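Local coordinates for universal stress protein (PDB 4WNY) that is of uncertain individual function but probably takes part in the bacterial response to stress, at residues 5-10 against 112-117; 9-14 against 35-40; 116-121 against 146-151. One frame throughout, in Å; residues are numbered along the deposited sequence.

Contact 1: 5-10 against 112-117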
loop_
_atom_site.group_PDB
_atom_site.type_symbol
_atom_site.label_atom_id
_atom_site.label_comp_id
_atom_site.label_asym_id
_atom_site.label_seq_id
_atom_site.Cartn_x
_atom_site.Cartn_y
_atom_site.Cartn_z
ATOM N N MET A 5 -9.009 -8.268 -7.752
ATOM C CA MET A 5 -8.385 -6.981 -7.468
ATOM C C MET A 5 -7.032 -7.173 -6.789
ATOM O O MET A 5 -6.157 -6.309 -6.852
ATOM C CB MET A 5 -9.298 -6.119 -6.592
ATOM C CG MET A 5 -8.779 -4.703 -6.369
ATOM S SD MET A 5 -9.861 -3.674 -5.359
ATOM C CE MET A 5 -11.328 -3.581 -6.383
ATOM N N TYR A 6 -6.868 -8.319 -6.140
ATOM C CA TYR A 6 -5.614 -8.649 -5.486
ATOM C C TYR A 6 -5.177 -10.062 -5.842
ATOM O O TYR A 6 -4.513 -10.720 -5.052
ATOM C CB TYR A 6 -5.745 -8.505 -3.971
ATOM C CG TYR A 6 -6.186 -7.130 -3.522
ATOM C CD1 TYR A 6 -5.311 -6.053 -3.563
ATOM C CD2 TYR A 6 -7.474 -6.912 -3.053
ATOM C CE1 TYR A 6 -5.708 -4.795 -3.153
ATOM C CE2 TYR A 6 -7.881 -5.655 -2.641
ATOM C CZ TYR A 6 -6.993 -4.602 -2.692
ATOM O OH TYR A 6 -7.387 -3.348 -2.284
ATOM N N SER A 7 -5.553 -10.520 -7.032
ATOM C CA SER A 7 -5.251 -11.881 -7.469
ATOM C C SER A 7 -3.756 -12.106 -7.668
ATOM O O SER A 7 -3.233 -13.173 -7.344
ATOM C CB SER A 7 -5.996 -12.202 -8.764
ATOM O OG SER A 7 -5.642 -11.285 -9.787
ATOM N N ILE A 8 -3.075 -11.101 -8.210
ATOM C CA ILE A 8 -1.643 -11.203 -8.467
ATOM C C ILE A 8 -0.873 -10.045 -7.837
ATOM O O ILE A 8 -1.064 -8.882 -8.195
ATOM C CB ILE A 8 -1.348 -11.250 -9.978
ATOM C CG1 ILE A 8 -1.931 -12.527 -10.591
ATOM C CG2 ILE A 8 0.149 -11.178 -10.231
ATOM C CD1 ILE A 8 -1.848 -12.574 -12.104
ATOM N N ILE A 9 0.003 -10.377 -6.894
ATOM C CA ILE A 9 0.763 -9.370 -6.165
ATOM C C ILE A 9 2.234 -9.366 -6.564
ATOM O O ILE A 9 2.874 -10.417 -6.635
ATOM C CB ILE A 9 0.673 -9.590 -4.645
ATOM C CG1 ILE A 9 -0.788 -9.754 -4.213
ATOM C CG2 ILE A 9 1.337 -8.442 -3.903
ATOM C CD1 ILE A 9 -0.950 -10.101 -2.747
ATOM N N LEU A 10 2.768 -8.176 -6.815
ATOM C CA LEU A 10 4.174 -8.016 -7.161
ATOM C C LEU A 10 4.929 -7.370 -6.002
ATOM O O LEU A 10 4.483 -6.370 -5.446
ATOM C CB LEU A 10 4.313 -7.176 -8.437
ATOM C CG LEU A 10 5.673 -7.048 -9.130
ATOM C CD1 LEU A 10 5.474 -6.757 -10.607
ATOM C CD2 LEU A 10 6.521 -5.956 -8.499
ATOM N N GLY A 112 0.540 -8.701 -15.178
ATOM C CA GLY A 112 -0.874 -8.574 -14.880
ATOM C C GLY A 112 -1.095 -8.314 -13.405
ATOM O O GLY A 112 -2.163 -8.604 -12.865
ATOM N N ALA A 113 -0.075 -7.765 -12.753
ATOM C CA ALA A 113 -0.153 -7.456 -11.333
ATOM C C ALA A 113 -1.159 -6.342 -11.077
ATOM O O ALA A 113 -1.243 -5.377 -11.835
ATOM C CB ALA A 113 1.216 -7.066 -10.796
ATOM N N SER A 114 -1.928 -6.491 -10.005
ATOM C CA SER A 114 -2.896 -5.478 -9.611
ATOM C C SER A 114 -2.430 -4.765 -8.347
ATOM O O SER A 114 -3.130 -3.908 -7.807
ATOM C CB SER A 114 -4.270 -6.110 -9.396
ATOM O OG SER A 114 -4.183 -7.231 -8.532
ATOM N N LEU A 115 -1.237 -5.125 -7.884
ATOM C CA LEU A 115 -0.659 -4.531 -6.684
ATOM C C LEU A 115 0.861 -4.647 -6.680
ATOM O O LEU A 115 1.412 -5.690 -7.031
ATOM C CB LEU A 115 -1.229 -5.195 -5.429
ATOM C CG LEU A 115 -0.629 -4.739 -4.096
ATOM C CD1 LEU A 115 -0.925 -3.264 -3.847
ATOM C CD2 LEU A 115 -1.143 -5.601 -2.950
ATOM N N ILE A 116 1.531 -3.571 -6.280
ATOM C CA ILE A 116 2.981 -3.575 -6.138
ATOM C C ILE A 116 3.380 -3.336 -4.687
ATOM O O ILE A 116 2.986 -2.338 -4.081
ATOM C CB ILE A 116 3.645 -2.505 -7.024
ATOM C CG1 ILE A 116 3.415 -2.817 -8.503
ATOM C CG2 ILE A 116 5.136 -2.414 -6.725
ATOM C CD1 ILE A 116 4.031 -1.799 -9.437
ATOM N N VAL A 117 4.162 -4.255 -4.135
ATOM C CA VAL A 117 4.599 -4.159 -2.749
ATOM C C VAL A 117 6.067 -3.747 -2.678
ATOM O O VAL A 117 6.913 -4.334 -3.351
ATOM C CB VAL A 117 4.392 -5.497 -2.012
ATOM C CG1 VAL A 117 5.023 -5.455 -0.627
ATOM C CG2 VAL A 117 2.907 -5.825 -1.925
#

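Contact 2: 9-14 against 35-40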
loop_
_atom_site.group_PDB
_atom_site.type_symbol
_atom_site.label_atom_id
_atom_site.label_comp_id
_atom_site.label_asym_id
_atom_site.label_seq_id
_atom_site.Cartn_x
_atom_site.Cartn_y
_atom_site.Cartn_z
ATOM N N ILE A 9 0.003 -10.377 -6.894
ATOM C CA ILE A 9 0.763 -9.370 -6.165
ATOM C C ILE A 9 2.234 -9.366 -6.564
ATOM O O ILE A 9 2.874 -10.417 -6.635
ATOM C CB ILE A 9 0.673 -9.590 -4.645
ATOM C CG1 ILE A 9 -0.788 -9.754 -4.213
ATOM C CG2 ILE A 9 1.337 -8.442 -3.903
ATOM C CD1 ILE A 9 -0.950 -10.101 -2.747
ATOM N N LEU A 10 2.768 -8.176 -6.815
ATOM C CA LEU A 10 4.174 -8.016 -7.161
ATOM C C LEU A 10 4.929 -7.370 -6.002
ATOM O O LEU A 10 4.483 -6.370 -5.446
ATOM C CB LEU A 10 4.313 -7.176 -8.437
ATOM C CG LEU A 10 5.673 -7.048 -9.130
ATOM C CD1 LEU A 10 5.474 -6.757 -10.607
ATOM C CD2 LEU A 10 6.521 -5.956 -8.499
ATOM N N VAL A 11 6.072 -7.948 -5.640
ATOM C CA VAL A 11 6.923 -7.383 -4.594
ATOM C C VAL A 11 8.355 -7.205 -5.106
ATOM O O VAL A 11 8.954 -8.134 -5.651
ATOM C CB VAL A 11 6.914 -8.260 -3.316
ATOM C CG1 VAL A 11 7.171 -9.717 -3.659
ATOM C CG2 VAL A 11 7.927 -7.752 -2.296
ATOM N N ALA A 12 8.891 -6.000 -4.945
ATOM C CA ALA A 12 10.217 -5.677 -5.462
ATOM C C ALA A 12 11.314 -6.050 -4.473
ATOM O O ALA A 12 11.318 -5.585 -3.332
ATOM C CB ALA A 12 10.301 -4.198 -5.809
ATOM N N LEU A 13 12.248 -6.884 -4.920
ATOM C CA LEU A 13 13.360 -7.314 -4.079
ATOM C C LEU A 13 14.698 -6.802 -4.613
ATOM O O LEU A 13 14.864 -6.608 -5.818
ATOM C CB LEU A 13 13.389 -8.842 -3.977
ATOM C CG LEU A 13 12.082 -9.538 -3.584
ATOM C CD1 LEU A 13 12.274 -11.045 -3.574
ATOM C CD2 LEU A 13 11.579 -9.052 -2.233
ATOM N N ASP A 14 15.646 -6.573 -3.711
ATOM C CA ASP A 14 16.985 -6.153 -4.104
ATOM C C ASP A 14 18.029 -6.770 -3.179
ATOM O O ASP A 14 19.226 -6.520 -3.322
ATOM C CB ASP A 14 17.099 -4.622 -4.112
ATOM C CG ASP A 14 16.944 -4.008 -2.731
ATOM O OD1 ASP A 14 16.448 -4.696 -1.816
ATOM O OD2 ASP A 14 17.315 -2.825 -2.560
ATOM N N ALA A 35 -3.746 -15.289 -2.790
ATOM C CA ALA A 35 -3.325 -14.635 -4.017
ATOM C C ALA A 35 -2.022 -15.206 -4.559
ATOM O O ALA A 35 -1.267 -15.860 -3.840
ATOM C CB ALA A 35 -3.179 -13.148 -3.780
ATOM N N ARG A 36 -1.768 -14.956 -5.839
ATOM C CA ARG A 36 -0.498 -15.319 -6.448
ATOM C C ARG A 36 0.537 -14.238 -6.170
ATOM O O ARG A 36 0.247 -13.047 -6.284
ATOM C CB ARG A 36 -0.658 -15.524 -7.955
ATOM C CG ARG A 36 -1.565 -16.679 -8.334
ATOM C CD ARG A 36 -1.693 -16.793 -9.843
ATOM N NE ARG A 36 -0.407 -17.058 -10.480
ATOM C CZ ARG A 36 0.067 -18.276 -10.727
ATOM N NH1 ARG A 36 -0.642 -19.344 -10.390
ATOM N NH2 ARG A 36 1.247 -18.424 -11.311
ATOM N N LEU A 37 1.743 -14.651 -5.799
ATOM C CA LEU A 37 2.810 -13.699 -5.519
ATOM C C LEU A 37 3.894 -13.772 -6.586
ATOM O O LEU A 37 4.307 -14.857 -6.988
ATOM C CB LEU A 37 3.415 -13.952 -4.141
ATOM C CG LEU A 37 4.346 -12.857 -3.621
ATOM C CD1 LEU A 37 3.558 -11.596 -3.298
ATOM C CD2 LEU A 37 5.113 -13.341 -2.405
ATOM N N VAL A 38 4.346 -12.613 -7.046
ATOM C CA VAL A 38 5.407 -12.555 -8.040
ATOM C C VAL A 38 6.507 -11.607 -7.581
ATOM O O VAL A 38 6.456 -10.409 -7.863
ATOM C CB VAL A 38 4.880 -12.100 -9.423
ATOM C CG1 VAL A 38 6.015 -12.048 -10.429
ATOM C CG2 VAL A 38 3.777 -13.030 -9.917
ATOM N N PRO A 39 7.498 -12.138 -6.850
ATOM C CA PRO A 39 8.676 -11.356 -6.464
ATOM C C PRO A 39 9.545 -11.023 -7.672
ATOM O O PRO A 39 9.806 -11.901 -8.492
ATOM C CB PRO A 39 9.424 -12.288 -5.500
ATOM C CG PRO A 39 8.417 -13.315 -5.078
ATOM C CD PRO A 39 7.526 -13.489 -6.268
ATOM N N VAL A 40 9.983 -9.776 -7.786
ATOM C CA VAL A 40 10.862 -9.409 -8.887
ATOM C C VAL A 40 12.176 -8.830 -8.372
ATOM O O VAL A 40 12.199 -8.029 -7.437
ATOM C CB VAL A 40 10.193 -8.397 -9.851
ATOM C CG1 VAL A 40 8.941 -8.999 -10.471
ATOM C CG2 VAL A 40 9.862 -7.101 -9.136
#

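Contact 3: 116-121 against 146-151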
loop_
_atom_site.group_PDB
_atom_site.type_symbol
_atom_site.label_atom_id
_atom_site.label_comp_id
_atom_site.label_asym_id
_atom_site.label_seq_id
_atom_site.Cartn_x
_atom_site.Cartn_y
_atom_site.Cartn_z
ATOM N N ILE A 116 1.531 -3.571 -6.280
ATOM C CA ILE A 116 2.981 -3.575 -6.138
ATOM C C ILE A 116 3.380 -3.336 -4.687
ATOM O O ILE A 116 2.986 -2.338 -4.081
ATOM C CB ILE A 116 3.645 -2.505 -7.024
ATOM C CG1 ILE A 116 3.415 -2.817 -8.503
ATOM C CG2 ILE A 116 5.136 -2.414 -6.725
ATOM C CD1 ILE A 116 4.031 -1.799 -9.437
ATOM N N VAL A 117 4.162 -4.255 -4.135
ATOM C CA VAL A 117 4.599 -4.159 -2.749
ATOM C C VAL A 117 6.067 -3.747 -2.678
ATOM O O VAL A 117 6.913 -4.334 -3.351
ATOM C CB VAL A 117 4.392 -5.497 -2.012
ATOM C CG1 VAL A 117 5.023 -5.455 -0.627
ATOM C CG2 VAL A 117 2.907 -5.825 -1.925
ATOM N N MET A 118 6.361 -2.733 -1.870
ATOM C CA MET A 118 7.721 -2.221 -1.745
ATOM C C MET A 118 8.140 -2.018 -0.298
ATOM O O MET A 118 7.322 -1.666 0.553
ATOM C CB MET A 118 7.863 -0.895 -2.491
ATOM C CG MET A 118 8.571 -1.001 -3.826
ATOM S SD MET A 118 8.791 0.632 -4.542
ATOM C CE MET A 118 7.161 1.305 -4.242
ATOM N N GLY A 119 9.424 -2.230 -0.028
ATOM C CA GLY A 119 9.986 -1.928 1.273
ATOM C C GLY A 119 10.522 -0.510 1.285
ATOM O O GLY A 119 11.153 -0.074 0.322
ATOM N N THR A 120 10.264 0.217 2.367
ATOM C CA THR A 120 10.711 1.601 2.473
ATOM C C THR A 120 11.412 1.867 3.801
ATOM O O THR A 120 11.620 0.954 4.599
ATOM C CB THR A 120 9.536 2.590 2.319
ATOM O OG1 THR A 120 8.506 2.263 3.261
ATOM C CG2 THR A 120 8.963 2.528 0.911
ATOM N N HIS A 121 11.778 3.125 4.028
ATOM C CA HIS A 121 12.434 3.527 5.267
ATOM C C HIS A 121 11.623 4.585 6.003
ATOM O O HIS A 121 11.824 5.784 5.803
ATOM C CB HIS A 121 13.841 4.054 4.987
ATOM C CG HIS A 121 14.851 2.976 4.735
ATOM N ND1 HIS A 121 14.582 1.875 3.957
ATOM C CD2 HIS A 121 16.130 2.840 5.162
ATOM C CE1 HIS A 121 15.655 1.099 3.913
ATOM N NE2 HIS A 121 16.604 1.661 4.635
ATOM N N VAL A 146 -0.047 0.745 -4.846
ATOM C CA VAL A 146 1.257 0.489 -4.239
ATOM C C VAL A 146 1.154 0.343 -2.720
ATOM O O VAL A 146 0.514 1.155 -2.051
ATOM C CB VAL A 146 2.262 1.617 -4.565
ATOM C CG1 VAL A 146 3.609 1.321 -3.940
ATOM C CG2 VAL A 146 2.404 1.802 -6.069
ATOM N N LEU A 147 1.791 -0.694 -2.182
ATOM C CA LEU A 147 1.794 -0.941 -0.747
ATOM C C LEU A 147 3.184 -0.732 -0.159
ATOM O O LEU A 147 4.122 -1.457 -0.489
ATOM C CB LEU A 147 1.307 -2.362 -0.450
ATOM C CG LEU A 147 1.295 -2.800 1.016
ATOM C CD1 LEU A 147 0.487 -1.832 1.866
ATOM C CD2 LEU A 147 0.769 -4.224 1.161
ATOM N N MET A 148 3.308 0.258 0.719
ATOM C CA MET A 148 4.588 0.580 1.337
ATOM C C MET A 148 4.758 -0.104 2.690
ATOM O O MET A 148 3.943 0.089 3.591
ATOM C CB MET A 148 4.728 2.091 1.521
ATOM C CG MET A 148 4.131 2.933 0.402
ATOM S SD MET A 148 5.133 3.015 -1.094
ATOM C CE MET A 148 4.292 4.330 -1.978
ATOM N N ILE A 149 5.818 -0.892 2.840
ATOM C CA ILE A 149 6.138 -1.477 4.137
ATOM C C ILE A 149 7.447 -0.893 4.652
ATOM O O ILE A 149 8.510 -1.124 4.074
ATOM C CB ILE A 149 6.242 -3.021 4.083
ATOM C CG1 ILE A 149 4.852 -3.648 3.925
ATOM C CG2 ILE A 149 6.926 -3.555 5.341
ATOM C CD1 ILE A 149 4.344 -3.674 2.507
ATOM N N PRO A 150 7.364 -0.105 5.734
ATOM C CA PRO A 150 8.531 0.461 6.418
ATOM C C PRO A 150 9.367 -0.620 7.101
ATOM O O PRO A 150 8.842 -1.688 7.417
ATOM C CB PRO A 150 7.908 1.407 7.452
ATOM C CG PRO A 150 6.524 1.683 6.941
ATOM C CD PRO A 150 6.101 0.408 6.290
ATOM N N ALA A 151 10.648 -0.343 7.326
ATOM C CA ALA A 151 11.547 -1.316 7.941
ATOM C C ALA A 151 11.157 -1.603 9.387
ATOM O O ALA A 151 10.834 -0.688 10.141
ATOM C CB ALA A 151 12.982 -0.826 7.872
#

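Contact 1: 5-10 against 112-117
The Tyr6 ring meets Leu115 obliquely, with Tyr6 CD1 4.2 Å from Leu115 CD2. Met5 lies over one face of the same ring, its CG 3.9 Å above the plane and shifted toward the rim. Tyr6 OH bonds to Ala25 O of the second subunit, so the ring's polar end is anchored across the dimer while Tyr6 CD1 touches Leu115 of its own chain. This is the start of two neighbouring parallel strands, 8-13 and 115-120, inside the five-stranded Rossmann-like alpha/beta fold of the universal stress proteins; their short segments here run at 34° to each other.

The Met5 carbonyl is a second flat group with a partner. Ser114 OG donates to Met5 O at 2.8 Å, approaching from above the carbonyl plane, 65° out of it. Ser114's chi1 of 51° sets the hydroxyl between its own backbone N and carbonyl carbon, the crowded position, from which it reaches the incoming chain before regular pairing begins. Ser114 N donates a hydrogen bond to Ile8 O at 3.1 Å. One step on, Leu10 N donates to Leu115 O at 2.8 Å. The bond from Val117 N to Leu10 O is modelled so short that its length is doubtful.

The two faces of this pairing are both apolar. Ile9, Leu115 and Val117 share one, beneath Leu29 and Ala26 of helix 17-32. There the Ile9 CG2 branch, anti to the backbone N, sits 3.6 Å from Val117 CG2 and 3.9 Å from Leu115 CD2. Leu10 and Ile116 occupy the other face, against helix 100-111. They lie alongside each other, pointing the same way, with Leu10 CD2 4.2 Å from Ile116 CG2.

Contact 2: 9-14 against 35-40
Leu10 and Val40 meet at about a right angle, and the Leu10 CD2 branch comes to 3.6 Å from Val40 CG2. Val40 also holds its CG1 near Leu10 CG, so both of its methyls press on the leucine. On the reverse face the fits differ. Ile9 and Leu37 pass at a slant: Leu37, with CG anti to its backbone N (chi1 -168°), turns CD1 toward strand 8-13, 3.8 Å from Ile9 CB. Val11 meets Pro39 in a similar slanting fashion, Val11 CG1 lying 3.9 Å from Pro39 CB. Leu13, however, runs alongside the proline and points the same way, with Leu13 CD1 3.7 Å from Pro39 CB. Pro39 CB is thus touched by two side chains of the other strand.

The two strands are the parallel pair of a beta-alpha-beta crossover, connected by helix 17-32. That helix packs on the Ile9 and Leu37 face, where Leu29 and Leu27 meet them, while helix 100-111 takes the Leu10 and Val40 face.

Backbone bonds stitch the pair together. Ile9 N donates to Arg36 O at 2.7 Å, and Leu13 N to Val40 O at 2.8 Å. Between them the bond from Val11 N to Val38 O is weak. Pro39 has no N-H, yet the ladder loses nothing by it: the donors on its strand are Val38 N and Val40 N, the latter 2.9 Å from Val11 O.

Contact 3: 116-121 against 146-151
Met118 curls its end toward strand 146-150 so that the CE methyl rests against both Val146 CG1 (3.6 Å) and Met148 SD (4.1 Å), in the groove these two form. The turn is made at chi3 (-45°), which carries the methyl across toward strand 146-150. Met118 and Met148 lie side by side and point the same way, whereas Val146 crosses the Met118 side chain at a slant. Helix 134-141 closes over this face, with Leu138 on Met118 and Leu139 on Met148.

On the other face Val117 fits by its two branches. CG1, anti to the backbone N, abuts the bump of Ile149 CD1 at 3.7 Å, while CG2 rests beside Leu147 CD2 at 4.1 Å. Next along, Gly119 adds no side chain to this face; separately, its CA makes a CA-H...O contact with Ile149 O at 3.3 Å. Ala25 of helix 17-32 lies against Ile149 here.

Ile149 O is gripped by Thr120 as well: Thr120 N donates at 2.8 Å from 41° out of the carbonyl plane, and Thr120 OG1, tucked between its own backbone N and carbonyl carbon (chi1 54°), adds a weak bond to the same oxygen. Earlier in the ladder Met118 N donates to Leu147 O at 2.9 Å, and Ile149 N bonds to Met118 O.

Beyond strand 146-150 the second subunit takes over. Val146, Leu147 and Met148 form an antiparallel ladder with its strand, and Met148 packs on Met148 of that subunit. A parallel Rossmann-like sheet continued through its last strand into a partner's sheet is consistent with the dimers known in the universal stress protein family.

Overall arrangement
From the N terminus, strand 8-13 leads through helix 17-32 into strand 36-43, and contact 2 closes this short loop. The chain then passes through helix 57-82, strand 89-92 and helix 100-111 before contact 1 brings 112-117 back to the opposite flank of strand 8-13. Contact 2 is therefore nested within the long loop of contact 1, and the two share Ile9 and Leu10. Contact 3 follows in series after contact 2 and starts on Ile116 and Val117, where contact 1 ends; it closes the loop through helix 134-141. Together they join four strands adjacent across one sheet, in the order 36-43, 8-13, 115-120, 146-150, with contacts 1 and 3 also touching the second subunit.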